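Local coordinates for lipoate-protein ligase 1 (Plasmodium falciparum, PDB 5T8U) that belongs to the lipoate-protein ligase family, joining a catalytic domain to a C-terminal domain, and holds lipoic acid in a pocket of the catalytic domain, at residues Asn18-His23 / Arg60-Ile65; Asn113-Ser118 / Asp161-His166; Ala155-Lys160 / Leu312-Ile317. One frame throughout, in Å; residues are numbered along the deposited sequence.

How the contacts relate
Along the chain, contact 1 closes before either of the others opens, whereas the segments of contacts 2 and 3 alternate. Contacts 2 and 3 are neighbours, with centres 11 Å apart, because strands 150-159 and 162-170 follow each other in the chain and pair in the same large sheet; backbone bonds link Leu164 to Lys157 and His166 to Ala155. Contact 1 lies apart, its centre 23 Å from each of the other two, where helix 22-34 begins beside the small sheet of strand 64-66. Contacts 1 and 2 lie in the catalytic domain, while contact 3 joins it to the C-terminal domain. Each has a side chain close to the bound lipoic acid.

Contact 1: Asn18-His23 / Arg60-Ile65; sequences NNQNIH and RNNRSI
Gln20 and Asn62 are joined through their backbones: Asn62 N donates to Gln20 O at 3.0 Å, with an N-H...O angle of 159°. This bond fixes the loop 18-21 against the loop 60-63, and Gln20 CA adds a nearly straight C-H...O contact to Arg60 O at 3.4 Å. One water bridges Asn19 O and Arg60 N, accepting from Arg60 N and probably donating to Asn19 O.

Ile22 lays its carbons against two polar side chains. Its CB lies 3.7 Å from Ser64 OG, and the CG2 branch stays over the same serine, 4.1 Å from Ser64 CB. In the other branch CG1 is anti to the backbone N (chi1 -180°), and a bend at chi2 (60°) then brings CD1 to the Asn61 amide, 3.6 Å from Asn61 OD1 and 3.7 Å from Asn61 CG. A branched isoleucine suits this place because its two arms cover two neighbours at once. Serine is small enough to fit beneath CB, and its hydroxyl turns back to donate to Asn62 O at 2.7 Å, from well above that carbonyl plane. The buried Asn61 amide is not left to the methyl alone, since its OD1 is hydrogen-bonded to Asn25 ND2.

Two asparagines shape the approach to the helix. Asn19 OD1 accepts from Asn21 N at 2.7 Å, closing an Asx turn, and Asn21 is the N-cap, its OD1 accepting from Phe24 N. The turn thus leads directly into helix 22-34, whose first residue, Ile22, also touches Ala90 of strand 88-90. Beneath it, Ser64 and Ile65 enter the three-stranded sheet of the catalytic domain, with strand 64-66 between strands 88-90 and 99-101.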
# COMPACT_ATOMS: atom_id res chain seq x y z
N ASN A 18 -6.59 -17.18 -3.76
CA ASN A 18 -8.03 -17.36 -3.60
C ASN A 18 -8.50 -17.14 -2.17
O ASN A 18 -9.71 -17.06 -1.94
CB ASN A 18 -8.45 -18.76 -4.07
CG ASN A 18 -8.42 -18.89 -5.58
OD1 ASN A 18 -9.21 -18.26 -6.29
ND2 ASN A 18 -7.52 -19.73 -6.09
N ASN A 19 -7.58 -17.04 -1.22
CA ASN A 19 -7.96 -16.70 0.15
C ASN A 19 -8.55 -15.30 0.18
O ASN A 19 -8.22 -14.44 -0.64
CB ASN A 19 -6.75 -16.80 1.08
CG ASN A 19 -7.13 -16.72 2.54
OD1 ASN A 19 -7.88 -15.84 2.96
ND2 ASN A 19 -6.63 -17.66 3.33
N GLN A 20 -9.45 -15.07 1.14
CA GLN A 20 -10.19 -13.82 1.22
C GLN A 20 -10.06 -13.15 2.59
O GLN A 20 -10.90 -12.33 2.95
CB GLN A 20 -11.67 -14.06 0.89
CG GLN A 20 -11.89 -14.65 -0.50
CD GLN A 20 -13.35 -14.88 -0.82
OE1 GLN A 20 -14.17 -15.06 0.08
NE2 GLN A 20 -13.68 -14.88 -2.10
N ASN A 21 -9.01 -13.47 3.34
CA ASN A 21 -8.75 -12.85 4.63
C ASN A 21 -7.70 -11.75 4.45
O ASN A 21 -6.63 -12.00 3.87
CB ASN A 21 -8.27 -13.87 5.65
CG ASN A 21 -7.94 -13.25 7.00
OD1 ASN A 21 -6.81 -12.85 7.25
ND2 ASN A 21 -8.94 -13.15 7.86
N ILE A 22 -8.01 -10.55 4.94
CA ILE A 22 -7.12 -9.41 4.73
C ILE A 22 -5.75 -9.68 5.35
O ILE A 22 -4.71 -9.37 4.76
CB ILE A 22 -7.76 -8.12 5.27
CG1 ILE A 22 -6.84 -6.92 5.05
CG2 ILE A 22 -8.09 -8.26 6.76
CD1 ILE A 22 -6.52 -6.64 3.59
N HIS A 23 -5.73 -10.25 6.56
CA HIS A 23 -4.46 -10.53 7.21
C HIS A 23 -3.67 -11.60 6.46
O HIS A 23 -2.45 -11.50 6.32
CB HIS A 23 -4.70 -10.97 8.66
CG HIS A 23 -5.50 -9.98 9.46
ND1 HIS A 23 -6.50 -10.37 10.32
CD2 HIS A 23 -5.44 -8.63 9.52
CE1 HIS A 23 -7.03 -9.30 10.88
NE2 HIS A 23 -6.41 -8.23 10.41
N ARG A 60 -8.31 -10.73 -3.34
CA ARG A 60 -9.53 -10.08 -2.87
C ARG A 60 -9.70 -10.36 -1.39
O ARG A 60 -9.21 -11.36 -0.87
CB ARG A 60 -10.76 -10.58 -3.65
CG ARG A 60 -10.73 -10.24 -5.13
CD ARG A 60 -11.62 -11.18 -5.93
NE ARG A 60 -13.03 -11.08 -5.55
CZ ARG A 60 -13.98 -11.90 -5.97
NH1 ARG A 60 -13.69 -12.90 -6.80
NH2 ARG A 60 -15.23 -11.73 -5.57
N ASN A 61 -10.41 -9.46 -0.71
CA ASN A 61 -10.62 -9.56 0.72
C ASN A 61 -12.09 -9.31 1.05
O ASN A 61 -12.77 -8.54 0.36
CB ASN A 61 -9.75 -8.56 1.50
CG ASN A 61 -8.34 -8.49 0.97
OD1 ASN A 61 -7.49 -9.32 1.31
ND2 ASN A 61 -8.07 -7.50 0.13
N ASN A 62 -12.56 -9.97 2.10
CA ASN A 62 -13.93 -9.78 2.56
C ASN A 62 -14.03 -8.45 3.30
O ASN A 62 -13.10 -7.63 3.28
CB ASN A 62 -14.35 -10.97 3.43
CG ASN A 62 -15.57 -11.69 2.89
OD1 ASN A 62 -16.49 -11.07 2.36
ND2 ASN A 62 -15.57 -13.01 3.00
N ARG A 63 -15.16 -8.22 3.96
CA ARG A 63 -15.43 -6.93 4.59
C ARG A 63 -14.32 -6.57 5.57
O ARG A 63 -14.13 -7.25 6.58
CB ARG A 63 -16.79 -6.99 5.29
CG ARG A 63 -17.93 -7.34 4.35
CD ARG A 63 -19.29 -7.40 5.03
NE ARG A 63 -19.46 -8.62 5.82
CZ ARG A 63 -19.59 -8.67 7.14
NH1 ARG A 63 -19.59 -7.57 7.88
NH2 ARG A 63 -19.74 -9.85 7.74
N SER A 64 -13.59 -5.50 5.27
CA SER A 64 -12.41 -5.15 6.06
C SER A 64 -12.19 -3.64 6.04
O SER A 64 -12.66 -2.93 5.15
CB SER A 64 -11.16 -5.86 5.53
OG SER A 64 -11.40 -7.24 5.31
N ILE A 65 -11.46 -3.17 7.05
CA ILE A 65 -10.95 -1.81 7.12
C ILE A 65 -9.44 -1.91 7.24
O ILE A 65 -8.92 -2.51 8.20
CB ILE A 65 -11.53 -1.02 8.31
CG1 ILE A 65 -13.06 -1.01 8.27
CG2 ILE A 65 -10.98 0.41 8.32
CD1 ILE A 65 -13.65 -0.29 7.08
O HOH W 1 -9.32 -13.56 -3.03

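Contact 2: Asn113-Ser118 / Asp161-His166; sequences NNINTS and DVFLHH. With LPA (lipoic acid), chain C.
Ile115 and Phe163 face each other with CA atoms 5.6 Å apart, on segments that run in nearly the same sense, 24° apart, and have separated to 6.6 Å between the CA atoms of Thr117 and His165. A loop after strand 105-112 turns back over the beta hairpin of strands 150-159 and 162-170 to start helix 117-132; strand 105-112 itself pairs antiparallel with strand 162-170 in the large sheet of the catalytic domain.

Phe163 lies against the returning loop. With CG anti to the backbone N (chi1 172°), its ring extends under Ile115, whose CA sits over one face in a CH-pi contact, 3.9 Å from the ring centroid. The side chain of Ile115 continues over the same side of the ring, CG1 lying 3.8 Å from Phe163 CD1 and CG2 near CZ. At the tip Phe163 CZ meets Thr117 OG1 at 3.2 Å, the two side chains crossing at about a right angle. A broad flat ring suits this place, because it can touch Ile115, Thr117 and the backbone N of Asn116 at once.

Two residues further along the strand, His165 points to the same side, and its ND1 comes within 4.1 Å of Thr117 CG2. The imidazole is held at both nitrogens, ND1 by Asn120 ND2 of the helix and NE2 by Ser154 OG, a residue of the lipoic acid pocket, so His165 links the helix to the pocket's second shell. Strand alternation sends His166 to the other side of the sheet, into the pocket itself. Its NE2 is bonded to Thr94 OG1, while the opposite nitrogen, ND1, meets C8 of the lipoic acid in the plane of the ring, 3.2 Å away.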
# COMPACT_ATOMS: atom_id res chain seq x y z
N ASN A 113 11.94 -4.57 -9.87
CA ASN A 113 13.31 -4.31 -9.45
C ASN A 113 13.53 -2.82 -9.20
O ASN A 113 14.22 -2.44 -8.24
CB ASN A 113 14.29 -4.82 -10.51
CG ASN A 113 15.73 -4.46 -10.20
OD1 ASN A 113 16.09 -4.23 -9.05
ND2 ASN A 113 16.56 -4.42 -11.24
N ASN A 114 12.95 -1.97 -10.04
CA ASN A 114 13.01 -0.52 -9.89
C ASN A 114 11.60 0.03 -9.78
O ASN A 114 10.61 -0.68 -9.97
CB ASN A 114 13.75 0.12 -11.07
CG ASN A 114 15.18 -0.39 -11.21
OD1 ASN A 114 15.80 -0.80 -10.23
ND2 ASN A 114 15.70 -0.36 -12.43
N ILE A 115 11.51 1.33 -9.47
CA ILE A 115 10.21 1.98 -9.38
C ILE A 115 9.52 1.89 -10.74
O ILE A 115 10.12 2.19 -11.78
CB ILE A 115 10.35 3.43 -8.91
CG1 ILE A 115 10.94 3.46 -7.49
CG2 ILE A 115 9.00 4.14 -8.94
CD1 ILE A 115 11.16 4.85 -6.93
N ASN A 116 8.26 1.47 -10.73
CA ASN A 116 7.52 1.18 -11.96
C ASN A 116 6.09 1.69 -11.87
O ASN A 116 5.19 1.15 -12.53
CB ASN A 116 7.54 -0.32 -12.25
CG ASN A 116 7.36 -0.63 -13.73
OD1 ASN A 116 8.22 -0.32 -14.55
ND2 ASN A 116 6.24 -1.26 -14.07
N THR A 117 5.85 2.72 -11.06
CA THR A 117 4.50 3.24 -10.84
C THR A 117 3.81 3.58 -12.16
O THR A 117 2.77 3.01 -12.50
CB THR A 117 4.57 4.47 -9.94
OG1 THR A 117 5.25 4.14 -8.72
CG2 THR A 117 3.17 4.98 -9.62
N SER A 118 4.39 4.52 -12.91
CA SER A 118 3.76 4.99 -14.14
C SER A 118 3.45 3.83 -15.07
O SER A 118 2.35 3.73 -15.62
CB SER A 118 4.66 6.01 -14.82
OG SER A 118 4.88 7.14 -13.99
N ASP A 161 16.13 -3.89 -2.93
CA ASP A 161 16.09 -4.45 -4.28
C ASP A 161 14.69 -4.54 -4.86
O ASP A 161 14.54 -4.99 -6.00
CB ASP A 161 16.73 -5.84 -4.28
CG ASP A 161 18.21 -5.80 -3.98
OD1 ASP A 161 18.88 -4.83 -4.38
OD2 ASP A 161 18.71 -6.75 -3.33
N VAL A 162 13.66 -4.14 -4.12
CA VAL A 162 12.28 -4.37 -4.52
C VAL A 162 11.48 -3.08 -4.39
O VAL A 162 11.70 -2.29 -3.46
CB VAL A 162 11.62 -5.48 -3.67
CG1 VAL A 162 10.25 -5.83 -4.23
CG2 VAL A 162 12.51 -6.71 -3.63
N PHE A 163 10.56 -2.87 -5.32
CA PHE A 163 9.58 -1.80 -5.25
C PHE A 163 8.19 -2.41 -5.32
O PHE A 163 7.90 -3.20 -6.22
CB PHE A 163 9.76 -0.78 -6.37
CG PHE A 163 8.66 0.23 -6.45
CD1 PHE A 163 8.58 1.27 -5.54
CD2 PHE A 163 7.69 0.15 -7.44
CE1 PHE A 163 7.56 2.21 -5.61
CE2 PHE A 163 6.68 1.08 -7.52
CZ PHE A 163 6.61 2.11 -6.61
N LEU A 164 7.33 -2.04 -4.36
CA LEU A 164 6.00 -2.61 -4.23
C LEU A 164 4.97 -1.50 -4.41
O LEU A 164 4.92 -0.56 -3.62
CB LEU A 164 5.82 -3.28 -2.87
CG LEU A 164 4.48 -3.97 -2.59
CD1 LEU A 164 4.67 -5.16 -1.66
CD2 LEU A 164 3.47 -3.01 -1.98
N HIS A 165 4.15 -1.63 -5.46
CA HIS A 165 3.05 -0.71 -5.74
C HIS A 165 1.77 -1.54 -5.70
O HIS A 165 1.44 -2.23 -6.66
CB HIS A 165 3.24 -0.04 -7.10
CG HIS A 165 2.02 0.67 -7.62
ND1 HIS A 165 1.94 1.16 -8.90
CD2 HIS A 165 0.84 0.96 -7.03
CE1 HIS A 165 0.76 1.73 -9.09
NE2 HIS A 165 0.07 1.62 -7.97
N HIS A 166 1.04 -1.46 -4.58
CA HIS A 166 -0.19 -2.24 -4.41
C HIS A 166 -1.36 -1.29 -4.22
O HIS A 166 -1.29 -0.35 -3.42
CB HIS A 166 -0.07 -3.22 -3.24
CG HIS A 166 -0.31 -2.61 -1.89
ND1 HIS A 166 -1.53 -2.67 -1.26
CD2 HIS A 166 0.52 -1.94 -1.06
CE1 HIS A 166 -1.44 -2.06 -0.09
NE2 HIS A 166 -0.21 -1.61 0.06
C1 LPA C . -5.32 5.71 -0.80
O1 LPA C . -6.38 6.03 -1.39
C2 LPA C . -4.58 4.43 -1.21
O2 LPA C . -4.85 6.44 0.12
C3 LPA C . -5.42 3.22 -0.79
C4 LPA C . -4.57 1.96 -0.85
C5 LPA C . -5.33 0.83 -0.15
C6 LPA C . -4.53 -0.33 -0.07
S6 LPA C . -5.05 -1.23 1.06
C7 LPA C . -4.68 -1.38 -1.74
C8 LPA C . -4.70 -2.93 -1.35
S8 LPA C . -4.69 -3.03 0.48

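Contact 3: Ala155-Lys160 / Leu312-Ile317; sequences AFKKIK and LDINLI
Ile314 reaches down from the start of its helix to Phe156 and Lys157 on the strand, and together with Leu312 it makes the packed part of the contact. Its CD1 lies 4.0 Å from Phe156 O and 4.1 Å from Lys157 CG, the side chains of Ile314 and Lys157 crossing at about a right angle. With CG1 set between its backbone N and carbonyl carbon (chi1 55°), the longer branch of the isoleucine points at the strand. Leu312 stands beside it and divides its methyls: CD2 approaches Ala155 CA at 4.2 Å, while CD1 meets the edge of the Phe156 ring at CE2, 4.3 Å away. Alanine is short enough to let the leucine near the backbone.

Beyond Lys157 the two chains part, and this is the loose, solvent side. Lys158 and Lys160 are exposed, as suits their charges, and only 206 Å² is buried in all, mostly between side-chain carbons, with Phe156 O beneath the Ile314 methyl. The first turn of the helix is capped from within its own segment. Asp313, the N-cap, accepts from Leu316 N through OD1 at 2.9 Å, a bond with an N-H...O angle of 167°.

Strand 150-159 lies in the large catalytic sheet between strands 143-145 and 162-170, with the Phe156 ring against that of His165; helix 314-321 follows strand 302-309 of the three-stranded sheet in the C-terminal part, so Leu312 and Ile314 are where this helix start touches the catalytic sheet.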
# COMPACT_ATOMS: atom_id res chain seq x y z
N ALA A 155 -0.89 2.51 -3.12
CA ALA A 155 0.09 2.84 -2.10
C ALA A 155 1.37 2.08 -2.42
O ALA A 155 1.36 1.08 -3.14
CB ALA A 155 -0.41 2.51 -0.69
N PHE A 156 2.49 2.56 -1.86
CA PHE A 156 3.80 2.11 -2.28
C PHE A 156 4.69 1.84 -1.08
O PHE A 156 4.47 2.38 0.02
CB PHE A 156 4.48 3.14 -3.20
CG PHE A 156 3.56 3.72 -4.23
CD1 PHE A 156 3.46 3.15 -5.49
CD2 PHE A 156 2.78 4.83 -3.95
CE1 PHE A 156 2.62 3.68 -6.44
CE2 PHE A 156 1.94 5.37 -4.89
CZ PHE A 156 1.85 4.79 -6.14
N LYS A 157 5.70 1.01 -1.30
CA LYS A 157 6.76 0.77 -0.33
C LYS A 157 8.02 0.39 -1.09
O LYS A 157 7.96 -0.37 -2.06
CB LYS A 157 6.38 -0.33 0.68
CG LYS A 157 7.54 -0.79 1.55
CD LYS A 157 7.04 -1.55 2.77
CE LYS A 157 8.18 -1.97 3.68
NZ LYS A 157 8.93 -0.80 4.24
N LYS A 158 9.15 0.92 -0.64
CA LYS A 158 10.44 0.71 -1.29
C LYS A 158 11.37 -0.07 -0.37
O LYS A 158 11.34 0.10 0.85
CB LYS A 158 11.09 2.04 -1.69
CG LYS A 158 12.42 1.91 -2.42
CD LYS A 158 12.24 1.33 -3.82
CE LYS A 158 13.59 1.00 -4.45
NZ LYS A 158 13.47 0.74 -5.91
N ILE A 159 12.20 -0.92 -0.97
CA ILE A 159 13.16 -1.73 -0.25
C ILE A 159 14.36 -1.96 -1.15
O ILE A 159 14.26 -1.89 -2.38
CB ILE A 159 12.53 -3.07 0.23
CG1 ILE A 159 11.83 -2.84 1.58
CG2 ILE A 159 13.56 -4.20 0.31
CD1 ILE A 159 11.27 -4.09 2.23
N LYS A 160 15.51 -2.23 -0.53
CA LYS A 160 16.81 -2.32 -1.19
C LYS A 160 16.72 -2.73 -2.66
O LYS A 160 17.18 -1.99 -3.54
CB LYS A 160 17.71 -3.31 -0.44
CG LYS A 160 19.15 -3.32 -0.92
CD LYS A 160 20.02 -4.16 0.00
CE LYS A 160 21.46 -3.67 0.03
NZ LYS A 160 22.05 -3.79 1.39
N LEU A 312 1.79 9.19 1.70
CA LEU A 312 2.29 8.04 0.95
C LEU A 312 3.79 7.84 1.13
O LEU A 312 4.28 6.71 0.96
CB LEU A 312 2.00 8.22 -0.55
CG LEU A 312 0.54 8.16 -0.99
CD1 LEU A 312 0.43 8.56 -2.45
CD2 LEU A 312 -0.05 6.77 -0.77
N ASP A 313 4.53 8.90 1.45
CA ASP A 313 5.99 8.83 1.56
C ASP A 313 6.34 8.38 2.98
O ASP A 313 6.67 9.18 3.86
CB ASP A 313 6.61 10.17 1.22
CG ASP A 313 8.07 10.05 0.81
OD1 ASP A 313 8.80 9.26 1.45
OD2 ASP A 313 8.48 10.74 -0.14
N ILE A 314 6.25 7.07 3.20
CA ILE A 314 6.55 6.50 4.50
C ILE A 314 8.01 6.72 4.88
O ILE A 314 8.34 6.93 6.05
CB ILE A 314 6.18 5.00 4.52
CG1 ILE A 314 6.88 4.25 3.38
CG2 ILE A 314 4.67 4.83 4.44
CD1 ILE A 314 6.67 2.74 3.39
N ASN A 315 8.91 6.68 3.89
CA ASN A 315 10.32 6.95 4.16
C ASN A 315 10.51 8.32 4.78
O ASN A 315 11.15 8.47 5.83
CB ASN A 315 11.12 6.83 2.86
CG ASN A 315 12.54 7.35 2.98
OD1 ASN A 315 12.80 8.53 2.77
ND2 ASN A 315 13.47 6.46 3.32
N LEU A 316 9.95 9.35 4.14
CA LEU A 316 10.00 10.70 4.69
C LEU A 316 9.55 10.71 6.14
O LEU A 316 10.18 11.36 6.99
CB LEU A 316 9.13 11.63 3.83
CG LEU A 316 8.91 13.10 4.22
CD1 LEU A 316 7.74 13.26 5.19
CD2 LEU A 316 10.18 13.74 4.77
N ILE A 317 8.49 9.97 6.46
CA ILE A 317 7.89 10.06 7.79
C ILE A 317 8.75 9.34 8.82
O ILE A 317 8.84 9.78 9.97
CB ILE A 317 6.45 9.51 7.75
CG1 ILE A 317 5.54 10.57 7.13
CG2 ILE A 317 5.98 9.10 9.16
CD1 ILE A 317 4.09 10.23 7.12